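Local atomic coordinates of acetyltransferase, GNAT family (Bacillus anthracis str. Sterne, PDB entry 3FBU), a protein that binds coenzyme A and, as a member of the GNAT family, probably transfers an acetyl group from acetyl-coenzyme A to an acceptor not yet identified. Residues Glu23-Ser28 and Glu42-Phe47; Ile73-Tyr78 and His118-Thr123; Pro130-Met135 and Asp158-Ala163. One frame throughout, in Å; residues are numbered along the deposited sequence.

Contact 1 (Glu23-Ser28 and Glu42-Phe47); sequences EYTSDS and EDTRNF
Thr25 and Thr44 meet through their hydroxyls: Thr25 OG1 and Thr44 OG1 lie 2.8 Å apart in a hydrogen bond that either could donate. They are the one pair of residues in close contact between 23-28 and 42-47, for Thr25 CA and Thr44 CA remain 7.1 Å apart and little surface is buried. Within this same pair the methyl of Thr44 adds a touch, Thr44 CG2 standing 3.8 Å from Thr25 OG1. Each hydroxyl reaches the gap by a different rotation. In Thr25 the oxygen is tucked between the backbone N and the carbonyl carbon (chi1 58°), whereas in Thr44 it is turned anti to the carbonyl carbon (chi1 -53°), which leaves the methyl trailing anti to N.

Both threonines are buried, and each hydroxyl has a further partner three or four residues before Thr25. Thr44 OG1 is hydrogen-bonded to His22 ND1, and Thr25 OG1 makes a weak bond to the carbonyl O of Val21, so the two oxygens belong to a small polar cluster between the last turn of helix 18-25 and helix 41-50. Nearby, the Phe47 ring meets the ring of His72. That histidine also receives Tyr24, whose OH is hydrogen-bonded to His72 ND1, so strand 68-79 engages both helices. Beyond Thr25 the helix gives way to a turn in which Asp27 N bonds back to Tyr24 O at 3.1 Å. The arrangement is a polar helix-helix contact between the two helices that follow the first strands in the N-terminal part of the GNAT fold.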
loop_
_atom_site.group_PDB
_atom_site.type_symbol
_atom_site.label_atom_id
_atom_site.label_comp_id
_atom_site.label_asym_id
_atom_site.label_seq_id
_atom_site.Cartn_x
_atom_site.Cartn_y
_atom_site.Cartn_z
ATOM N N GLU A 23 8.796 -14.570 12.307
ATOM C CA GLU A 23 7.883 -13.481 12.608
ATOM C C GLU A 23 7.120 -13.027 11.348
ATOM O O GLU A 23 5.953 -12.628 11.420
ATOM C CB GLU A 23 8.677 -12.327 13.243
ATOM C CG GLU A 23 7.840 -11.143 13.678
ATOM C CD GLU A 23 8.692 -10.057 14.344
ATOM O OE1 GLU A 23 9.933 -10.240 14.417
ATOM O OE2 GLU A 23 8.120 -9.043 14.795
ATOM N N TYR A 24 7.774 -13.088 10.185
ATOM C CA TYR A 24 7.121 -12.710 8.923
ATOM C C TYR A 24 6.767 -13.885 8.002
ATOM O O TYR A 24 5.794 -13.805 7.278
ATOM C CB TYR A 24 7.913 -11.623 8.178
ATOM C CG TYR A 24 9.341 -11.941 7.773
ATOM C CD1 TYR A 24 9.625 -12.546 6.545
ATOM C CD2 TYR A 24 10.421 -11.546 8.578
ATOM C CE1 TYR A 24 10.955 -12.840 6.163
ATOM C CE2 TYR A 24 11.747 -11.807 8.198
ATOM C CZ TYR A 24 12.017 -12.441 6.995
ATOM O OH TYR A 24 13.336 -12.686 6.638
ATOM N N THR A 25 7.527 -14.973 8.028
ATOM C CA THR A 25 7.181 -16.114 7.188
ATOM C C THR A 25 5.915 -16.862 7.660
ATOM O O THR A 25 5.314 -17.609 6.892
ATOM C CB THR A 25 8.348 -17.091 6.983
ATOM O OG1 THR A 25 8.805 -17.577 8.247
ATOM C CG2 THR A 25 9.485 -16.427 6.195
ATOM N N SER A 26 5.516 -16.640 8.914
ATOM C CA SER A 26 4.244 -17.150 9.441
ATOM C C SER A 26 3.063 -16.220 9.168
ATOM O O SER A 26 1.913 -16.527 9.537
ATOM C CB SER A 26 4.393 -17.380 10.952
ATOM O OG SER A 26 4.638 -16.173 11.650
ATOM N N ASP A 27 3.329 -15.062 8.578
ATOM C CA ASP A 27 2.316 -14.017 8.403
ATOM C C ASP A 27 1.676 -14.192 7.028
ATOM O O ASP A 27 2.362 -14.186 5.995
ATOM C CB ASP A 27 2.986 -12.650 8.553
ATOM C CG ASP A 27 2.003 -11.474 8.495
ATOM O OD1 ASP A 27 0.997 -11.538 7.744
ATOM O OD2 ASP A 27 2.276 -10.459 9.175
ATOM N N SER A 28 0.362 -14.360 7.002
ATOM C CA SER A 28 -0.295 -14.761 5.753
ATOM C C SER A 28 -0.420 -13.598 4.784
ATOM O O SER A 28 -0.451 -13.814 3.579
ATOM C CB SER A 28 -1.638 -15.488 6.012
ATOM O OG SER A 28 -2.600 -14.639 6.590
ATOM N N GLU A 42 8.644 -25.468 11.732
ATOM C CA GLU A 42 9.550 -26.417 11.072
ATOM C C GLU A 42 9.951 -25.937 9.663
ATOM O O GLU A 42 11.090 -26.133 9.261
ATOM C CB GLU A 42 8.964 -27.837 10.978
ATOM C CG GLU A 42 9.896 -28.809 10.200
ATOM C CD GLU A 42 9.757 -30.292 10.582
ATOM O OE1 GLU A 42 9.398 -30.590 11.746
ATOM O OE2 GLU A 42 10.034 -31.162 9.711
ATOM N N ASP A 43 9.015 -25.336 8.931
ATOM C CA ASP A 43 9.292 -24.801 7.583
ATOM C C ASP A 43 10.352 -23.723 7.659
ATOM O O ASP A 43 11.312 -23.726 6.887
ATOM C CB ASP A 43 8.041 -24.185 6.952
ATOM C CG ASP A 43 7.012 -25.221 6.507
ATOM O OD1 ASP A 43 7.410 -26.375 6.230
ATOM O OD2 ASP A 43 5.812 -24.841 6.387
ATOM N N THR A 44 10.182 -22.782 8.591
ATOM C CA THR A 44 11.180 -21.723 8.749
ATOM C C THR A 44 12.549 -22.266 9.147
ATOM O O THR A 44 13.558 -21.851 8.582
ATOM C CB THR A 44 10.729 -20.636 9.699
ATOM O OG1 THR A 44 9.439 -20.145 9.277
ATOM C CG2 THR A 44 11.776 -19.459 9.712
ATOM N N ARG A 45 12.613 -23.163 10.127
ATOM C CA ARG A 45 13.891 -23.790 10.499
ATOM C C ARG A 45 14.572 -24.490 9.309
ATOM O O ARG A 45 15.801 -24.376 9.095
ATOM C CB ARG A 45 13.677 -24.759 11.674
ATOM C CG ARG A 45 13.417 -24.072 13.036
ATOM C CD ARG A 45 13.387 -25.104 14.188
ATOM N NE ARG A 45 12.241 -26.000 14.064
ATOM C CZ ARG A 45 11.118 -25.959 14.799
ATOM N NH1 ARG A 45 10.935 -25.064 15.785
ATOM N NH2 ARG A 45 10.159 -26.857 14.561
ATOM N N ASN A 46 13.769 -25.213 8.532
ATOM C CA ASN A 46 14.277 -25.894 7.340
ATOM C C ASN A 46 14.841 -24.877 6.332
ATOM O O ASN A 46 15.913 -25.065 5.774
ATOM C CB ASN A 46 13.150 -26.694 6.660
ATOM C CG ASN A 46 12.744 -27.962 7.420
ATOM O OD1 ASN A 46 13.478 -28.485 8.264
ATOM N ND2 ASN A 46 11.555 -28.481 7.081
ATOM N N PHE A 47 14.094 -23.811 6.110
ATOM C CA PHE A 47 14.492 -22.738 5.183
ATOM C C PHE A 47 15.836 -22.129 5.596
ATOM O O PHE A 47 16.762 -22.025 4.787
ATOM C CB PHE A 47 13.390 -21.687 5.139
ATOM C CG PHE A 47 13.766 -20.431 4.412
ATOM C CD1 PHE A 47 13.882 -20.414 3.039
ATOM C CD2 PHE A 47 13.979 -19.253 5.106
ATOM C CE1 PHE A 47 14.218 -19.218 2.366
ATOM C CE2 PHE A 47 14.321 -18.094 4.445
ATOM C CZ PHE A 47 14.433 -18.080 3.067
#

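Contact 2 (Ile73-Tyr78 and His118-Thr123); sequences IVFHKY and HRIIAT
Residues 73-78, on strand 68-79, and residues 118-123, on strand 119-124, are not adjacent in the sheet, since strand 83-90 runs between them, and their nearest CA atoms, of Tyr78 and Ile121, are 8.2 Å apart, where the first chain turns a corner. Side chains alone bridge that distance, at two places.

Tyr78 lays one face of its ring over Ile121. Ile121 CG1 stands 3.8 Å from the Tyr78 ring centroid and only 10° off the normal, a well-centred CH-pi contact, and the terminal methyl continues across the same ring with Ile121 CD1 3.8 Å from Tyr78 CE1. Ile121 achieves this by setting CG1 between its backbone N and carbonyl carbon (chi1 71°), which presents the ethyl branch to the tyrosine. Its other branch has a separate task: Ile121 CG2 lies 3.5 Å above the plane of the Arg119 guanidinium, over its centre. That arginine is further held by a salt bridge from NH1 to Glu143.

The second bridge joins Phe75 and Ile120. Here the ring offers its edge, with Phe75 CE1 3.9 Å from Ile120 CD1 and the methyl near the ring plane. Helix 99-114 closes over this pair, Thr107 touching Phe75 and Leu108 touching Ile120, whereas Tyr78 is exposed on its side of the sheet. Between Phe75 and Tyr78 the chain is braced by His76 ND1, which donates to Lys77 O at 3.0 Å in a nearly straight bond of 171°, approaching from above the carbonyl plane.

The two isoleucines thus project to the two faces of the sheet, and Ile120 with Phe75 forms part of the hydrophobic core between the central sheet and helix 99-114 that is characteristic of the alpha/beta GNAT fold.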
loop_
_atom_site.group_PDB
_atom_site.type_symbol
_atom_site.label_atom_id
_atom_site.label_comp_id
_atom_site.label_asym_id
_atom_site.label_seq_id
_atom_site.Cartn_x
_atom_site.Cartn_y
_atom_site.Cartn_z
ATOM N N ILE A 73 16.880 -11.044 1.533
ATOM C CA ILE A 73 17.035 -10.921 0.090
ATOM C C ILE A 73 17.199 -12.312 -0.515
ATOM O O ILE A 73 17.989 -13.151 -0.019
ATOM C CB ILE A 73 18.276 -10.042 -0.256
ATOM C CG1 ILE A 73 18.001 -8.552 0.046
ATOM C CG2 ILE A 73 18.716 -10.270 -1.712
ATOM C CD1 ILE A 73 16.995 -7.848 -0.878
ATOM N N VAL A 74 16.447 -12.534 -1.589
ATOM C CA VAL A 74 16.565 -13.712 -2.423
ATOM C C VAL A 74 17.555 -13.362 -3.539
ATOM O O VAL A 74 17.385 -12.357 -4.217
ATOM C CB VAL A 74 15.203 -14.114 -3.005
ATOM C CG1 VAL A 74 15.294 -15.428 -3.743
ATOM C CG2 VAL A 74 14.119 -14.210 -1.900
ATOM N N PHE A 75 18.601 -14.170 -3.700
ATOM C CA PHE A 75 19.598 -13.911 -4.766
ATOM C C PHE A 75 20.294 -15.213 -5.184
ATOM O O PHE A 75 21.029 -15.793 -4.407
ATOM C CB PHE A 75 20.591 -12.847 -4.309
ATOM C CG PHE A 75 21.414 -12.250 -5.417
ATOM C CD1 PHE A 75 20.816 -11.616 -6.492
ATOM C CD2 PHE A 75 22.789 -12.322 -5.372
ATOM C CE1 PHE A 75 21.571 -11.036 -7.491
ATOM C CE2 PHE A 75 23.552 -11.735 -6.385
ATOM C CZ PHE A 75 22.928 -11.111 -7.443
ATOM N N HIS A 76 20.035 -15.668 -6.412
ATOM C CA HIS A 76 20.544 -16.954 -6.890
ATOM C C HIS A 76 20.633 -17.028 -8.408
ATOM O O HIS A 76 19.982 -16.278 -9.121
ATOM C CB HIS A 76 19.682 -18.126 -6.381
ATOM C CG HIS A 76 18.234 -18.055 -6.755
ATOM N ND1 HIS A 76 17.751 -18.428 -7.991
ATOM C CD2 HIS A 76 17.157 -17.642 -6.042
ATOM C CE1 HIS A 76 16.438 -18.274 -8.015
ATOM N NE2 HIS A 76 16.056 -17.782 -6.849
ATOM N N LYS A 77 21.427 -17.975 -8.885
ATOM C CA LYS A 77 21.524 -18.248 -10.318
ATOM C C LYS A 77 20.164 -18.504 -10.961
ATOM O O LYS A 77 19.305 -19.174 -10.385
ATOM C CB LYS A 77 22.459 -19.449 -10.564
ATOM C CG LYS A 77 23.863 -19.203 -10.076
ATOM C CD LYS A 77 24.800 -20.392 -10.380
ATOM C CE LYS A 77 26.198 -20.128 -9.819
ATOM N NZ LYS A 77 26.769 -18.749 -10.143
ATOM N N TYR A 78 19.988 -17.933 -12.156
ATOM C CA TYR A 78 18.760 -18.010 -12.927
ATOM C C TYR A 78 19.011 -18.620 -14.291
ATOM O O TYR A 78 18.336 -19.548 -14.655
ATOM C CB TYR A 78 18.147 -16.629 -13.067
ATOM C CG TYR A 78 16.879 -16.598 -13.860
ATOM C CD1 TYR A 78 15.692 -17.026 -13.296
ATOM C CD2 TYR A 78 16.864 -16.147 -15.161
ATOM C CE1 TYR A 78 14.520 -16.999 -14.000
ATOM C CE2 TYR A 78 15.691 -16.139 -15.896
ATOM C CZ TYR A 78 14.527 -16.551 -15.297
ATOM O OH TYR A 78 13.351 -16.537 -15.999
ATOM N N HIS A 118 26.199 -10.490 -15.681
ATOM C CA HIS A 118 25.725 -9.766 -16.853
ATOM C C HIS A 118 24.344 -9.144 -16.687
ATOM O O HIS A 118 24.048 -8.034 -17.217
ATOM C CB HIS A 118 25.680 -10.706 -18.057
ATOM C CG HIS A 118 24.985 -10.112 -19.238
ATOM N ND1 HIS A 118 25.444 -8.972 -19.875
ATOM C CD2 HIS A 118 23.837 -10.464 -19.871
ATOM C CE1 HIS A 118 24.619 -8.668 -20.864
ATOM N NE2 HIS A 118 23.638 -9.555 -20.885
ATOM N N ARG A 119 23.489 -9.850 -15.966
ATOM C CA ARG A 119 22.082 -9.469 -15.903
ATOM C C ARG A 119 21.383 -9.981 -14.650
ATOM O O ARG A 119 21.705 -10.990 -14.207
ATOM C CB ARG A 119 21.356 -10.000 -17.138
ATOM C CG ARG A 119 19.880 -9.561 -17.347
ATOM C CD ARG A 119 19.433 -9.986 -18.752
ATOM N NE ARG A 119 18.025 -9.835 -19.045
ATOM C CZ ARG A 119 17.137 -10.816 -19.076
ATOM N NH1 ARG A 119 15.908 -10.539 -19.320
ATOM N NH2 ARG A 119 17.479 -12.052 -18.860
ATOM N N ILE A 120 20.436 -9.229 -14.106
ATOM C CA ILE A 120 19.682 -9.655 -12.931
ATOM C C ILE A 120 18.190 -9.405 -13.238
ATOM O O ILE A 120 17.820 -8.353 -13.786
ATOM C CB ILE A 120 20.139 -8.960 -11.633
ATOM C CG1 ILE A 120 21.620 -9.293 -11.312
ATOM C CG2 ILE A 120 19.240 -9.351 -10.461
ATOM C CD1 ILE A 120 22.252 -8.359 -10.221
ATOM N N ILE A 121 17.357 -10.395 -12.921
ATOM C CA ILE A 121 15.940 -10.328 -13.218
ATOM C C ILE A 121 15.148 -10.504 -11.933
ATOM O O ILE A 121 15.666 -11.007 -10.918
ATOM C CB ILE A 121 15.525 -11.409 -14.279
ATOM C CG1 ILE A 121 15.567 -12.848 -13.709
ATOM C CG2 ILE A 121 16.400 -11.261 -15.575
ATOM C CD1 ILE A 121 14.220 -13.323 -13.061
ATOM N N ALA A 122 13.884 -10.128 -12.009
ATOM C CA ALA A 122 12.930 -10.304 -10.922
ATOM C C ALA A 122 11.524 -10.433 -11.522
ATOM O O ALA A 122 11.239 -9.922 -12.624
ATOM C CB ALA A 122 12.986 -9.156 -9.899
ATOM N N THR A 123 10.643 -11.113 -10.794
ATOM C CA THR A 123 9.267 -11.254 -11.229
ATOM C C THR A 123 8.326 -10.953 -10.080
ATOM O O THR A 123 8.711 -11.066 -8.894
ATOM C CB THR A 123 8.932 -12.680 -11.724
ATOM O OG1 THR A 123 9.120 -13.615 -10.670
ATOM C CG2 THR A 123 9.812 -13.057 -12.890
#

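Contact 3 (Pro130-Met135 and Asp158-Ala163); sequences PSYRVM and DEYYYA. With COA (coenzyme A), chain C.
In the GNAT fold a helix beside the coenzyme packs on the C-terminal part of the sheet, and here helix 130-135 lies on strand 158-163 with an axis separation of 9.9 Å and an angle of 18° between their directions. Tyr132 and Met135 face the strand, one turn apart, and meet Tyr160 and Tyr162. Tyr160 brings the edge of its ring to the face of Tyr132, a T-shaped stack with centroids 5.5 Å apart and planes at 83°. Arg142 makes cation-pi contacts with both rings. Tyr162 lies under Met135: CB sits over its face, 4.0 Å from the centroid, while SD approaches obliquely, 3.3 Å from Tyr162 CD1, in a Met-aromatic contact. The extended chain of the methionine beyond CG (chi2 172°) carries the sulfur across the ring. At the far end of that ring, Tyr162 OH touches Tyr132 CD1 at 3.7 Å but is hydrogen-bonded to Arg142 NE and Glu136 OE2.

Other sides of the helix serve coenzyme A. Val134 packs by CG2 against the pyrophosphate bridge, and Ser131 OG, also bonded to Trp88 NE1, lies 3.2 Å from the thiol sulfur S1P. Arg133 leaves the helix away from the strand, and its chain, bent at chi2 and chi3, brings the guanidinium edge to the 3'-phosphate, Arg133 NH2 donating to COA O7A at 2.8 Å.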
loop_
_atom_site.group_PDB
_atom_site.type_symbol
_atom_site.label_atom_id
_atom_site.label_comp_id
_atom_site.label_asym_id
_atom_site.label_seq_id
_atom_site.Cartn_x
_atom_site.Cartn_y
_atom_site.Cartn_z
ATOM N N PRO A 130 3.953 -2.963 -4.046
ATOM C CA PRO A 130 5.234 -2.586 -3.449
ATOM C C PRO A 130 6.424 -3.336 -4.030
ATOM O O PRO A 130 7.523 -2.793 -4.068
ATOM C CB PRO A 130 5.080 -2.945 -1.971
ATOM C CG PRO A 130 3.813 -3.512 -1.804
ATOM C CD PRO A 130 3.053 -3.580 -3.058
ATOM N N SER A 131 6.192 -4.571 -4.487
ATOM C CA SER A 131 7.281 -5.366 -5.057
ATOM C C SER A 131 7.778 -4.756 -6.361
ATOM O O SER A 131 8.984 -4.533 -6.522
ATOM C CB SER A 131 6.868 -6.821 -5.265
ATOM O OG SER A 131 8.041 -7.605 -5.487
ATOM N N TYR A 132 6.880 -4.437 -7.296
ATOM C CA TYR A 132 7.379 -3.858 -8.535
ATOM C C TYR A 132 7.857 -2.433 -8.346
ATOM O O TYR A 132 8.731 -1.996 -9.087
ATOM C CB TYR A 132 6.455 -4.080 -9.731
ATOM C CG TYR A 132 5.205 -3.259 -9.766
ATOM C CD1 TYR A 132 5.258 -1.919 -10.128
ATOM C CD2 TYR A 132 3.963 -3.827 -9.507
ATOM C CE1 TYR A 132 4.105 -1.159 -10.205
ATOM C CE2 TYR A 132 2.809 -3.070 -9.578
ATOM C CZ TYR A 132 2.902 -1.736 -9.939
ATOM O OH TYR A 132 1.775 -0.936 -10.005
ATOM N N ARG A 133 7.384 -1.744 -7.292
ATOM C CA ARG A 133 7.964 -0.452 -6.979
ATOM C C ARG A 133 9.412 -0.556 -6.530
ATOM O O ARG A 133 10.228 0.259 -6.924
ATOM C CB ARG A 133 7.099 0.335 -5.997
ATOM C CG ARG A 133 5.911 1.010 -6.682
ATOM C CD ARG A 133 6.375 2.120 -7.650
ATOM N NE ARG A 133 7.188 3.137 -6.982
ATOM C CZ ARG A 133 8.223 3.803 -7.505
ATOM N NH1 ARG A 133 8.682 3.541 -8.715
ATOM N NH2 ARG A 133 8.850 4.719 -6.777
ATOM N N VAL A 134 9.759 -1.569 -5.748
ATOM C CA VAL A 134 11.172 -1.784 -5.437
ATOM C C VAL A 134 11.973 -1.990 -6.734
ATOM O O VAL A 134 13.043 -1.405 -6.932
ATOM C CB VAL A 134 11.364 -2.958 -4.508
ATOM C CG1 VAL A 134 12.871 -3.246 -4.346
ATOM C CG2 VAL A 134 10.704 -2.693 -3.172
ATOM N N MET A 135 11.438 -2.811 -7.634
ATOM C CA MET A 135 12.141 -3.106 -8.887
ATOM C C MET A 135 12.442 -1.822 -9.656
ATOM O O MET A 135 13.570 -1.609 -10.120
ATOM C CB MET A 135 11.323 -4.078 -9.758
ATOM C CG MET A 135 11.129 -5.475 -9.123
ATOM S SD MET A 135 9.976 -6.575 -10.019
ATOM C CE MET A 135 9.783 -7.734 -8.692
ATOM N N ASP A 158 -0.906 -13.818 -13.261
ATOM C CA ASP A 158 -0.114 -13.045 -14.216
ATOM C C ASP A 158 1.257 -12.806 -13.579
ATOM O O ASP A 158 1.430 -12.975 -12.392
ATOM C CB ASP A 158 -0.752 -11.670 -14.530
ATOM C CG ASP A 158 -2.089 -11.742 -15.281
ATOM O OD1 ASP A 158 -2.501 -12.821 -15.779
ATOM O OD2 ASP A 158 -2.743 -10.674 -15.371
ATOM N N GLU A 159 2.240 -12.400 -14.379
ATOM C CA GLU A 159 3.547 -12.082 -13.848
ATOM C C GLU A 159 4.113 -10.907 -14.616
ATOM O O GLU A 159 4.081 -10.921 -15.845
ATOM C CB GLU A 159 4.441 -13.308 -14.014
ATOM C CG GLU A 159 5.796 -13.237 -13.484
ATOM C CD GLU A 159 6.540 -14.561 -13.688
ATOM O OE1 GLU A 159 5.953 -15.494 -14.290
ATOM O OE2 GLU A 159 7.675 -14.681 -13.212
ATOM N N TYR A 160 4.651 -9.918 -13.904
ATOM C CA TYR A 160 5.558 -8.937 -14.518
ATOM C C TYR A 160 6.971 -9.446 -14.418
ATOM O O TYR A 160 7.347 -10.032 -13.407
ATOM C CB TYR A 160 5.531 -7.615 -13.767
ATOM C CG TYR A 160 4.333 -6.713 -13.965
ATOM C CD1 TYR A 160 3.630 -6.668 -15.152
ATOM C CD2 TYR A 160 3.966 -5.830 -12.954
ATOM C CE1 TYR A 160 2.550 -5.801 -15.316
ATOM C CE2 TYR A 160 2.927 -4.955 -13.116
ATOM C CZ TYR A 160 2.211 -4.949 -14.286
ATOM O OH TYR A 160 1.167 -4.063 -14.421
ATOM N N TYR A 161 7.765 -9.174 -15.450
ATOM C CA TYR A 161 9.152 -9.551 -15.493
ATOM C C TYR A 161 10.001 -8.287 -15.686
ATOM O O TYR A 161 9.816 -7.542 -16.655
ATOM C CB TYR A 161 9.325 -10.468 -16.680
ATOM C CG TYR A 161 10.612 -11.184 -16.809
ATOM C CD1 TYR A 161 10.701 -12.555 -16.583
ATOM C CD2 TYR A 161 11.774 -10.501 -17.233
ATOM C CE1 TYR A 161 11.901 -13.217 -16.781
ATOM C CE2 TYR A 161 12.954 -11.153 -17.413
ATOM C CZ TYR A 161 13.010 -12.516 -17.192
ATOM O OH TYR A 161 14.232 -13.130 -17.394
ATOM N N TYR A 162 10.896 -8.073 -14.747
ATOM C CA TYR A 162 11.821 -6.945 -14.749
ATOM C C TYR A 162 13.253 -7.411 -14.906
ATOM O O TYR A 162 13.606 -8.530 -14.501
ATOM C CB TYR A 162 11.694 -6.176 -13.428
ATOM C CG TYR A 162 10.524 -5.246 -13.347
ATOM C CD1 TYR A 162 9.243 -5.737 -13.152
ATOM C CD2 TYR A 162 10.679 -3.862 -13.508
ATOM C CE1 TYR A 162 8.178 -4.895 -13.076
ATOM C CE2 TYR A 162 9.594 -3.017 -13.432
ATOM C CZ TYR A 162 8.345 -3.547 -13.221
ATOM O OH TYR A 162 7.214 -2.765 -13.139
ATOM N N ALA A 163 14.110 -6.546 -15.471
ATOM C CA ALA A 163 15.506 -6.880 -15.654
ATOM C C ALA A 163 16.391 -5.638 -15.572
ATOM O O ALA A 163 15.954 -4.514 -15.879
ATOM C CB ALA A 163 15.737 -7.576 -17.001
HETATM N N1A COA C . 0.448 0.912 -3.202
HETATM C C2A COA C . 1.360 1.648 -3.913
HETATM N N3A COA C . 2.651 1.761 -3.470
HETATM C C4A COA C . 3.013 1.125 -2.323
HETATM C C5A COA C . 2.108 0.374 -1.592
HETATM C C6A COA C . 0.799 0.250 -2.051
HETATM N N6A COA C . -0.097 -0.488 -1.394
HETATM N N7A COA C . 2.752 -0.121 -0.526
HETATM C C8A COA C . 4.033 0.301 -0.548
HETATM N N9A COA C . 4.204 1.084 -1.661
HETATM C C1B COA C . 5.443 1.653 -2.206
HETATM C C2B COA C . 6.173 2.568 -1.220
HETATM O O2B COA C . 5.640 3.887 -1.216
HETATM C C3B COA C . 7.574 2.480 -1.786
HETATM O O3B COA C . 7.726 3.365 -2.885
HETATM P P3B COA C . 8.282 4.880 -2.748
HETATM O O7A COA C . 8.636 5.433 -4.090
HETATM O O8A COA C . 7.211 5.690 -2.067
HETATM O O9A COA C . 9.524 4.800 -1.886
HETATM C C4B COA C . 7.674 1.029 -2.282
HETATM O O4B COA C . 6.358 0.616 -2.533
HETATM C C5B COA C . 8.292 0.089 -1.255
HETATM O O5B COA C . 9.662 0.426 -1.149
HETATM P P1A COA C . 10.513 -0.004 0.136
HETATM O O1A COA C . 10.138 0.894 1.303
HETATM O O2A COA C . 11.953 0.029 -0.196
HETATM O O3A COA C . 10.036 -1.524 0.342
HETATM P P2A COA C . 9.738 -2.255 1.750
HETATM O O4A COA C . 10.950 -2.120 2.639
HETATM O O5A COA C . 8.425 -1.709 2.321
HETATM O O6A COA C . 9.536 -3.777 1.245
HETATM C CBP COA C . 8.491 -5.581 0.081
HETATM C CCP COA C . 8.863 -4.099 0.037
HETATM C CDP COA C . 9.804 -6.328 0.377
HETATM C CEP COA C . 7.917 -5.870 -1.307
HETATM C CAP COA C . 7.435 -5.828 1.191
HETATM O OAP COA C . 6.201 -5.198 0.883
HETATM C C9P COA C . 7.123 -7.280 1.391
HETATM O O9P COA C . 7.984 -8.074 2.110
HETATM N N8P COA C . 6.057 -7.824 0.794
HETATM C C7P COA C . 5.625 -9.185 1.104
HETATM C C6P COA C . 6.496 -10.252 0.464
HETATM C C5P COA C . 6.477 -10.155 -1.061
HETATM O O5P COA C . 5.415 -10.126 -1.723
HETATM N N4P COA C . 7.664 -10.146 -1.632
HETATM C C3P COA C . 7.821 -9.926 -3.076
HETATM C C2P COA C . 7.601 -11.159 -3.923
HETATM S S1P COA C . 8.013 -10.824 -5.663
#

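In the fold
The three contacts follow one another along the chain without overlap. Contact 1 joins the two early helices, 18-25 and 41-50, and its centre lies about 22 Å from that of contact 2 and about 23 Å from that of contact 3, touching neither. Contacts 2 and 3 have centres about 12 Å apart and do touch: strands 119-124 and 155-165 are antiparallel neighbours in the central sheet, with a probable hydrogen bond of 2.8 Å from Tyr162 N to Ala122 O. Strand 119-124 then leads into helix 129-137, which returns against strand 155-165. Thr123 and four residues of 130-135 belong to the coenzyme A pocket, though the touching pairs of contact 2 do not.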